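7beta-hydroxysteroid dehydrogenase (Collinsella aerofaciens, PDB 5FYD) catalyses the NADPH-dependent reduction of the 7-oxo group of 7-oxolithocholate, yielding ursodeoxycholate, as a homodimeric short-chain dehydrogenase/reductase. Local coordinates at residues Lys61-Asp66 / Ala73-Ala78; Lys121-Tyr126 / Gly136-Val141. All blocks are in the same frame, centred on the assembly; numbering follows the deposited sequence.

Contact 1. Residues Lys61-Asp66 / Ala73-Ala78; sequences KVVRAD and AETVFA
Val63 and Thr75 meet methyl to methyl where the edge strand 60-64 of the sheet is packed against helix 72-80, the first helix that follows it in the chain. The two side chains pass alongside each other in opposite directions, with Val63 CG1 3.8 Å from Thr75 CG2. Each of these methyls lies opposite the backbone N of its own residue, and in Thr75 (chi1 -66°) this arrangement sends CG2 to the strand while OG1 donates a hydrogen bond to the carbonyl O of Gly71, just ahead of the helix. Threonine thus splits its two branches between an apolar and a polar task. The methyl also lies 3.9 Å from Arg64 O and 4.5 Å from Ala65 CB, so it touches Val63 and Arg64 of the strand and, loosely, Ala65 just beyond it. The next residue, Val76, presents CG2 to Val63 CG1 at 4.4 Å, while its side chain also reaches Val38, Leu12 and Leu14 on neighbouring strands. Short segments of strand and helix run nearly antiparallel, at 159°, with axes 8.9 Å apart, as in the opening half of a right-handed beta-alpha-beta crossover of a Rossmann fold. The CB of Arg64 leaves on the side away from the helix, and its side chain lies near that of Arg40, an NADP(+)-binding residue; Asp66, in the loop just past the strand, is itself one of the NADP(+)-binding residues. No hydrogen bond joins the two segments. The chemistry is almost wholly that of methyl groups, with one backbone carbonyl among them, so the helix is seated by shape and van der Waals contact and not by directed bonds.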
ATOM      1  N   LYS A  61      -1.042 -18.772  21.324  1.00 15.05           N
ATOM      2  CA  LYS A  61       0.249 -19.309  20.937  1.00 16.22           C
ATOM      3  C   LYS A  61       0.697 -18.558  19.709  1.00 16.52           C
ATOM      4  O   LYS A  61      -0.064 -18.441  18.750  1.00 15.97           O
ATOM      5  CB  LYS A  61       0.106 -20.788  20.611  1.00 19.69           C
ATOM      6  CG  LYS A  61       1.418 -21.545  20.517  1.00 23.86           C
ATOM      7  CD  LYS A  61       1.163 -23.034  20.324  1.00 27.53           C
ATOM      8  CE  LYS A  61       0.532 -23.723  21.531  1.00 31.29           C
ATOM      9  NZ  LYS A  61       1.568 -24.225  22.480  1.00 35.94           N
ATOM     10  N   VAL A  62       1.913 -18.038  19.741  1.00 15.52           N
ATOM     11  CA  VAL A  62       2.450 -17.245  18.633  1.00 16.01           C
ATOM     12  C   VAL A  62       3.441 -18.117  17.902  1.00 15.16           C
ATOM     13  O   VAL A  62       4.323 -18.709  18.544  1.00 15.68           O
ATOM     14  CB  VAL A  62       3.154 -15.984  19.162  1.00 16.45           C
ATOM     15  CG1 VAL A  62       4.018 -15.334  18.078  1.00 16.78           C
ATOM     16  CG2 VAL A  62       2.112 -15.008  19.695  1.00 17.24           C
ATOM     17  N   VAL A  63       3.298 -18.186  16.581  1.00 14.81           N
ATOM     18  CA  VAL A  63       4.185 -18.974  15.737  1.00 14.87           C
ATOM     19  C   VAL A  63       4.745 -18.034  14.660  1.00 15.00           C
ATOM     20  O   VAL A  63       4.001 -17.492  13.843  1.00 13.83           O
ATOM     21  CB  VAL A  63       3.461 -20.187  15.101  1.00 14.83           C
ATOM     22  CG1 VAL A  63       4.424 -21.015  14.249  1.00 15.95           C
ATOM     23  CG2 VAL A  63       2.785 -21.047  16.149  1.00 15.16           C
ATOM     24  N   ARG A  64       6.058 -17.816  14.673  1.00 15.64           N
ATOM     25  CA  ARG A  64       6.691 -17.064  13.621  1.00 18.04           C
ATOM     26  C   ARG A  64       6.961 -18.009  12.459  1.00 17.35           C
ATOM     27  O   ARG A  64       7.648 -19.016  12.626  1.00 16.00           O
ATOM     28  CB  ARG A  64       8.006 -16.414  14.084  1.00 21.18           C
ATOM     29  CG  ARG A  64       8.453 -15.352  13.089  1.00 26.22           C
ATOM     30  CD  ARG A  64       9.955 -15.208  12.906  1.00 32.67           C
ATOM     31  NE  ARG A  64      10.200 -14.537  11.610  1.00 39.26           N
ATOM     32  CZ  ARG A  64      10.380 -15.146  10.424  1.00 40.88           C
ATOM     33  NH1 ARG A  64      10.404 -16.477  10.305  1.00 42.07           N
ATOM     34  NH2 ARG A  64      10.576 -14.406   9.334  1.00 43.13           N
ATOM     35  N   ALA A  65       6.355 -17.719  11.306  1.00 16.32           N
ATOM     36  CA  ALA A  65       6.642 -18.439  10.072  1.00 16.12           C
ATOM     37  C   ALA A  65       6.436 -17.527   8.880  1.00 15.49           C
ATOM     38  O   ALA A  65       5.525 -16.686   8.874  1.00 16.53           O
ATOM     39  CB  ALA A  65       5.782 -19.685   9.938  1.00 16.33           C
ATOM     40  N   ASP A  66       7.289 -17.690   7.870  1.00 13.95           N
ATOM     41  CA  ASP A  66       7.175 -16.914   6.646  1.00 14.40           C
ATOM     42  C   ASP A  66       6.618 -17.870   5.612  1.00 13.60           C
ATOM     43  O   ASP A  66       7.296 -18.820   5.212  1.00 12.68           O
ATOM     44  CB  ASP A  66       8.556 -16.388   6.255  1.00 15.29           C
ATOM     45  CG  ASP A  66       8.547 -15.585   4.985  1.00 17.07           C
ATOM     46  OD1 ASP A  66       7.624 -15.738   4.141  1.00 15.99           O
ATOM     47  OD2 ASP A  66       9.480 -14.763   4.837  1.00 19.00           O
ATOM     48  N   ALA A  73       4.930 -24.496   6.819  1.00 13.89           N
ATOM     49  CA  ALA A  73       3.787 -25.294   7.251  1.00 14.70           C
ATOM     50  C   ALA A  73       4.184 -26.278   8.346  1.00 14.31           C
ATOM     51  O   ALA A  73       3.496 -26.397   9.337  1.00 13.67           O
ATOM     52  CB  ALA A  73       3.164 -26.033   6.084  1.00 15.15           C
ATOM     53  N   GLU A  74       5.329 -26.938   8.170  1.00 14.39           N
ATOM     54  CA  GLU A  74       5.847 -27.854   9.186  1.00 15.27           C
ATOM     55  C   GLU A  74       6.120 -27.196  10.548  1.00 14.02           C
ATOM     56  O   GLU A  74       5.905 -27.818  11.599  1.00 14.07           O
ATOM     57  CB  GLU A  74       7.116 -28.551   8.658  1.00 17.49           C
ATOM     58  CG  GLU A  74       6.817 -29.535   7.542  1.00 20.49           C
ATOM     59  CD  GLU A  74       5.983 -30.718   7.994  1.00 24.37           C
ATOM     60  OE1 GLU A  74       6.084 -31.118   9.190  1.00 26.31           O
ATOM     61  OE2 GLU A  74       5.207 -31.229   7.158  1.00 26.16           O
ATOM     62  N   THR A  75       6.560 -25.945  10.534  1.00 13.80           N
ATOM     63  CA  THR A  75       6.734 -25.163  11.762  1.00 13.86           C
ATOM     64  C   THR A  75       5.394 -25.022  12.469  1.00 13.44           C
ATOM     65  O   THR A  75       5.278 -25.230  13.680  1.00 13.80           O
ATOM     66  CB  THR A  75       7.316 -23.788  11.444  1.00 14.48           C
ATOM     67  OG1 THR A  75       8.648 -23.970  10.949  1.00 15.22           O
ATOM     68  CG2 THR A  75       7.364 -22.869  12.647  1.00 14.99           C
ATOM     69  N   VAL A  76       4.372 -24.719  11.688  1.00 12.80           N
ATOM     70  CA  VAL A  76       3.013 -24.603  12.226  1.00 12.90           C
ATOM     71  C   VAL A  76       2.527 -25.948  12.791  1.00 13.04           C
ATOM     72  O   VAL A  76       2.002 -26.001  13.904  1.00 13.63           O
ATOM     73  CB  VAL A  76       2.032 -24.090  11.160  1.00 13.26           C
ATOM     74  CG1 VAL A  76       0.611 -24.083  11.691  1.00 14.38           C
ATOM     75  CG2 VAL A  76       2.442 -22.699  10.699  1.00 13.20           C
ATOM     76  N   PHE A  77       2.694 -27.021  12.028  1.00 12.67           N
ATOM     77  CA  PHE A  77       2.214 -28.325  12.471  1.00 13.37           C
ATOM     78  C   PHE A  77       2.862 -28.754  13.776  1.00 13.87           C
ATOM     79  O   PHE A  77       2.201 -29.391  14.632  1.00 13.51           O
ATOM     80  CB  PHE A  77       2.458 -29.429  11.432  1.00 13.37           C
ATOM     81  CG  PHE A  77       1.914 -29.131  10.054  1.00 13.90           C
ATOM     82  CD1 PHE A  77       0.877 -28.229   9.841  1.00 13.63           C
ATOM     83  CD2 PHE A  77       2.466 -29.774   8.964  1.00 14.21           C
ATOM     84  CE1 PHE A  77       0.427 -27.973   8.545  1.00 14.31           C
ATOM     85  CE2 PHE A  77       2.020 -29.535   7.676  1.00 14.16           C
ATOM     86  CZ  PHE A  77       0.998 -28.641   7.468  1.00 14.11           C
ATOM     87  N   ALA A  78       4.155 -28.458  13.918  1.00 14.30           N
ATOM     88  CA  ALA A  78       4.859 -28.809  15.160  1.00 15.88           C
ATOM     89  C   ALA A  78       4.294 -28.001  16.327  1.00 15.93           C
ATOM     90  O   ALA A  78       4.103 -28.556  17.424  1.00 16.47           O
ATOM     91  CB  ALA A  78       6.367 -28.610  15.023  1.00 16.59           C
TER

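Contact 2. Residues Lys121-Tyr126 / Gly136-Val141; sequences KCFHHY and GAVINV
In the Rossmann-type sheet, Phe123 of helix 105-132 reaches across to Val138 and Asn140 of the inner strand 136-143, a helix-on-sheet contact between consecutive elements of the fold. CG of Phe123 stands anti to its own backbone N (chi1 -161°), which carries the ring out from the helix to the strand. Over one face of that ring comes the amide nitrogen of Asn140: ND2 is 3.5 Å above the plane of the Phe123 ring, over its centre, and 3.6 Å from Phe123 CZ. The amide plane is 86° from that of the ring and ND2 meets the face roughly end-on, so neither N-H points squarely at the ring and any amino-aromatic attraction is probably weak. Beside it, Val138 CG1 approaches the ring obliquely, 3.8 Å from Phe123 CE1. Val181 and, from helix 154-173, Met166, Thr167 and Val170 also pack on Phe123. The buried amide has firmer partners elsewhere: ND2 is hydrogen-bonded to Thr167 OG1 and OD1 to the backbone N of Tyr90, so both ends are held. With an alanine in place of Phe123, a gap would probably open beside Val138 and the face lying over Asn140 ND2 would be lost. The same strand continues to Ser143, the inferred transition-state stabiliser, and Val141 O binds NZ of Lys160. A polar group can thus lie deep in an apolar interface, packed against a ring face, when hydrogen bonds such as those to Thr167 and Tyr90 satisfy both its nitrogen and its oxygen.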
ATOM      1  N   LYS A 121      -0.721 -27.332   1.956  1.00 10.66           N
ATOM      2  CA  LYS A 121      -0.161 -28.141   3.038  1.00 11.44           C
ATOM      3  C   LYS A 121      -0.992 -27.963   4.299  1.00 11.22           C
ATOM      4  O   LYS A 121      -1.370 -28.946   4.946  1.00 11.29           O
ATOM      5  CB  LYS A 121       1.304 -27.760   3.319  1.00 12.36           C
ATOM      6  CG  LYS A 121       2.284 -28.283   2.280  1.00 13.26           C
ATOM      7  CD  LYS A 121       3.711 -27.929   2.674  1.00 14.00           C
ATOM      8  CE  LYS A 121       4.717 -28.712   1.849  1.00 14.86           C
ATOM      9  NZ  LYS A 121       6.082 -28.466   2.403  1.00 15.54           N
ATOM     10  N   CYS A 122      -1.290 -26.705   4.625  1.00 11.22           N
ATOM     11  CA  CYS A 122      -2.066 -26.412   5.818  1.00 11.52           C
ATOM     12  C   CYS A 122      -3.471 -26.948   5.671  1.00 11.19           C
ATOM     13  O   CYS A 122      -3.980 -27.598   6.580  1.00 11.94           O
ATOM     14  CB  CYS A 122      -2.072 -24.917   6.117  1.00 11.67           C
ATOM     15  SG  CYS A 122      -0.481 -24.312   6.698  1.00 13.42           S
ATOM     16  N   PHE A 123      -4.111 -26.677   4.538  1.00 10.31           N
ATOM     17  CA  PHE A 123      -5.506 -27.105   4.329  1.00 10.68           C
ATOM     18  C   PHE A 123      -5.604 -28.630   4.435  1.00 11.22           C
ATOM     19  O   PHE A 123      -6.487 -29.150   5.103  1.00 11.10           O
ATOM     20  CB  PHE A 123      -5.972 -26.665   2.956  1.00 10.24           C
ATOM     21  CG  PHE A 123      -7.472 -26.621   2.728  1.00 10.09           C
ATOM     22  CD1 PHE A 123      -8.428 -26.735   3.733  1.00 10.20           C
ATOM     23  CD2 PHE A 123      -7.912 -26.374   1.425  1.00  9.80           C
ATOM     24  CE1 PHE A 123      -9.777 -26.670   3.432  1.00 10.04           C
ATOM     25  CE2 PHE A 123      -9.246 -26.273   1.120  1.00  9.72           C
ATOM     26  CZ  PHE A 123     -10.186 -26.420   2.128  1.00  9.91           C
ATOM     27  N   HIS A 124      -4.646 -29.317   3.818  1.00 11.11           N
ATOM     28  CA  HIS A 124      -4.622 -30.780   3.835  1.00 12.29           C
ATOM     29  C   HIS A 124      -4.427 -31.330   5.244  1.00 12.16           C
ATOM     30  O   HIS A 124      -5.156 -32.204   5.681  1.00 12.28           O
ATOM     31  CB  HIS A 124      -3.500 -31.289   2.937  1.00 12.67           C
ATOM     32  CG  HIS A 124      -3.355 -32.774   2.932  1.00 13.80           C
ATOM     33  ND1 HIS A 124      -2.310 -33.417   3.550  1.00 14.48           N
ATOM     34  CD2 HIS A 124      -4.113 -33.741   2.366  1.00 14.61           C
ATOM     35  CE1 HIS A 124      -2.419 -34.721   3.351  1.00 15.03           C
ATOM     36  NE2 HIS A 124      -3.506 -34.941   2.638  1.00 15.12           N
ATOM     37  N   HIS A 125      -3.446 -30.786   5.946  1.00 12.94           N
ATOM     38  CA  HIS A 125      -3.080 -31.283   7.266  1.00 13.32           C
ATOM     39  C   HIS A 125      -4.249 -31.126   8.245  1.00 13.16           C
ATOM     40  O   HIS A 125      -4.657 -32.100   8.901  1.00 13.27           O
ATOM     41  CB  HIS A 125      -1.846 -30.544   7.709  1.00 14.10           C
ATOM     42  CG  HIS A 125      -1.350 -30.930   9.054  1.00 14.83           C
ATOM     43  ND1 HIS A 125      -0.334 -31.840   9.234  1.00 16.49           N
ATOM     44  CD2 HIS A 125      -1.694 -30.493  10.282  1.00 15.51           C
ATOM     45  CE1 HIS A 125      -0.106 -31.978  10.527  1.00 16.51           C
ATOM     46  NE2 HIS A 125      -0.899 -31.154  11.181  1.00 16.16           N
ATOM     47  N   TYR A 126      -4.835 -29.928   8.296  1.00 12.50           N
ATOM     48  CA  TYR A 126      -5.939 -29.685   9.226  1.00 12.15           C
ATOM     49  C   TYR A 126      -7.233 -30.336   8.775  1.00 12.05           C
ATOM     50  O   TYR A 126      -8.017 -30.762   9.633  1.00 11.34           O
ATOM     51  CB  TYR A 126      -6.044 -28.200   9.609  1.00 11.90           C
ATOM     52  CG  TYR A 126      -4.799 -27.813  10.367  1.00 12.05           C
ATOM     53  CD1 TYR A 126      -4.632 -28.169  11.697  1.00 12.26           C
ATOM     54  CD2 TYR A 126      -3.760 -27.161   9.731  1.00 11.90           C
ATOM     55  CE1 TYR A 126      -3.459 -27.876  12.378  1.00 12.54           C
ATOM     56  CE2 TYR A 126      -2.587 -26.869  10.396  1.00 12.16           C
ATOM     57  CZ  TYR A 126      -2.431 -27.225  11.719  1.00 12.45           C
ATOM     58  OH  TYR A 126      -1.260 -26.932  12.405  1.00 12.80           O
ATOM     59  N   GLY A 136     -14.981 -29.672  13.026  1.00 13.42           N
ATOM     60  CA  GLY A 136     -14.083 -28.560  12.738  1.00 12.94           C
ATOM     61  C   GLY A 136     -14.615 -27.577  11.736  1.00 12.36           C
ATOM     62  O   GLY A 136     -15.657 -27.790  11.130  1.00 12.37           O
ATOM     63  N   ALA A 137     -13.870 -26.500  11.528  1.00 12.13           N
ATOM     64  CA  ALA A 137     -14.273 -25.511  10.543  1.00 11.87           C
ATOM     65  C   ALA A 137     -13.091 -24.881   9.861  1.00 11.59           C
ATOM     66  O   ALA A 137     -12.043 -24.679  10.481  1.00 11.17           O
ATOM     67  CB  ALA A 137     -15.116 -24.457  11.203  1.00 11.94           C
ATOM     68  N   VAL A 138     -13.249 -24.581   8.577  1.00 11.38           N
ATOM     69  CA  VAL A 138     -12.243 -23.868   7.822  1.00 11.04           C
ATOM     70  C   VAL A 138     -12.930 -22.731   7.087  1.00 11.04           C
ATOM     71  O   VAL A 138     -13.948 -22.955   6.425  1.00 11.64           O
ATOM     72  CB  VAL A 138     -11.559 -24.758   6.770  1.00 11.16           C
ATOM     73  CG1 VAL A 138     -10.524 -23.947   5.959  1.00 11.42           C
ATOM     74  CG2 VAL A 138     -10.905 -25.957   7.432  1.00 11.58           C
ATOM     75  N   ILE A 139     -12.382 -21.527   7.194  1.00 10.49           N
ATOM     76  CA  ILE A 139     -12.783 -20.411   6.317  1.00 11.05           C
ATOM     77  C   ILE A 139     -11.533 -19.906   5.662  1.00 10.75           C
ATOM     78  O   ILE A 139     -10.676 -19.363   6.331  1.00 11.57           O
ATOM     79  CB  ILE A 139     -13.464 -19.255   7.085  1.00 11.16           C
ATOM     80  CG1 ILE A 139     -14.749 -19.747   7.762  1.00 11.66           C
ATOM     81  CG2 ILE A 139     -13.747 -18.073   6.136  1.00 11.07           C
ATOM     82  CD1 ILE A 139     -15.368 -18.719   8.698  1.00 12.67           C
ATOM     83  N   ASN A 140     -11.410 -20.104   4.360  1.00 10.30           N
ATOM     84  CA  ASN A 140     -10.271 -19.585   3.638  1.00 10.19           C
ATOM     85  C   ASN A 140     -10.658 -18.315   2.905  1.00 10.28           C
ATOM     86  O   ASN A 140     -11.806 -18.123   2.521  1.00 10.90           O
ATOM     87  CB  ASN A 140      -9.710 -20.613   2.668  1.00 10.04           C
ATOM     88  CG  ASN A 140      -9.130 -21.800   3.367  1.00 10.32           C
ATOM     89  OD1 ASN A 140      -8.524 -21.679   4.436  1.00  9.85           O
ATOM     90  ND2 ASN A 140      -9.306 -22.978   2.773  1.00 10.12           N
ATOM     91  N   VAL A 141      -9.679 -17.443   2.719  1.00 10.32           N
ATOM     92  CA  VAL A 141      -9.904 -16.127   2.138  1.00 10.46           C
ATOM     93  C   VAL A 141      -9.401 -16.079   0.702  1.00 10.34           C
ATOM     94  O   VAL A 141      -8.233 -16.368   0.424  1.00 10.14           O
ATOM     95  CB  VAL A 141      -9.217 -15.066   3.003  1.00 10.93           C
ATOM     96  CG1 VAL A 141      -9.404 -13.672   2.411  1.00 12.07           C
ATOM     97  CG2 VAL A 141      -9.760 -15.149   4.415  1.00 11.16           C
TER

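Overall arrangement
Contact 1 comes first along the chain and closes before contact 2 opens; their centres are 14 Å apart. Both set a helix against the same parallel sheet, contact 1 at its outermost strand 60-64 and contact 2 at the inner strand 136-143, with strands 34-39, 10-14 and 85-90 between. The helices bridge that distance: 72-80 and 105-132 lie side by side, the rings of Phe77 and His125 stack, and Val76 CG1 lies 3.5 Å from Tyr126 OH. The two helices pack against each other on one face of the sheet, which unites in one domain the edge strand, leading into the NADP(+)-binding loop at Asp66, and the inner strand running to Ser143, the inferred transition-state stabiliser.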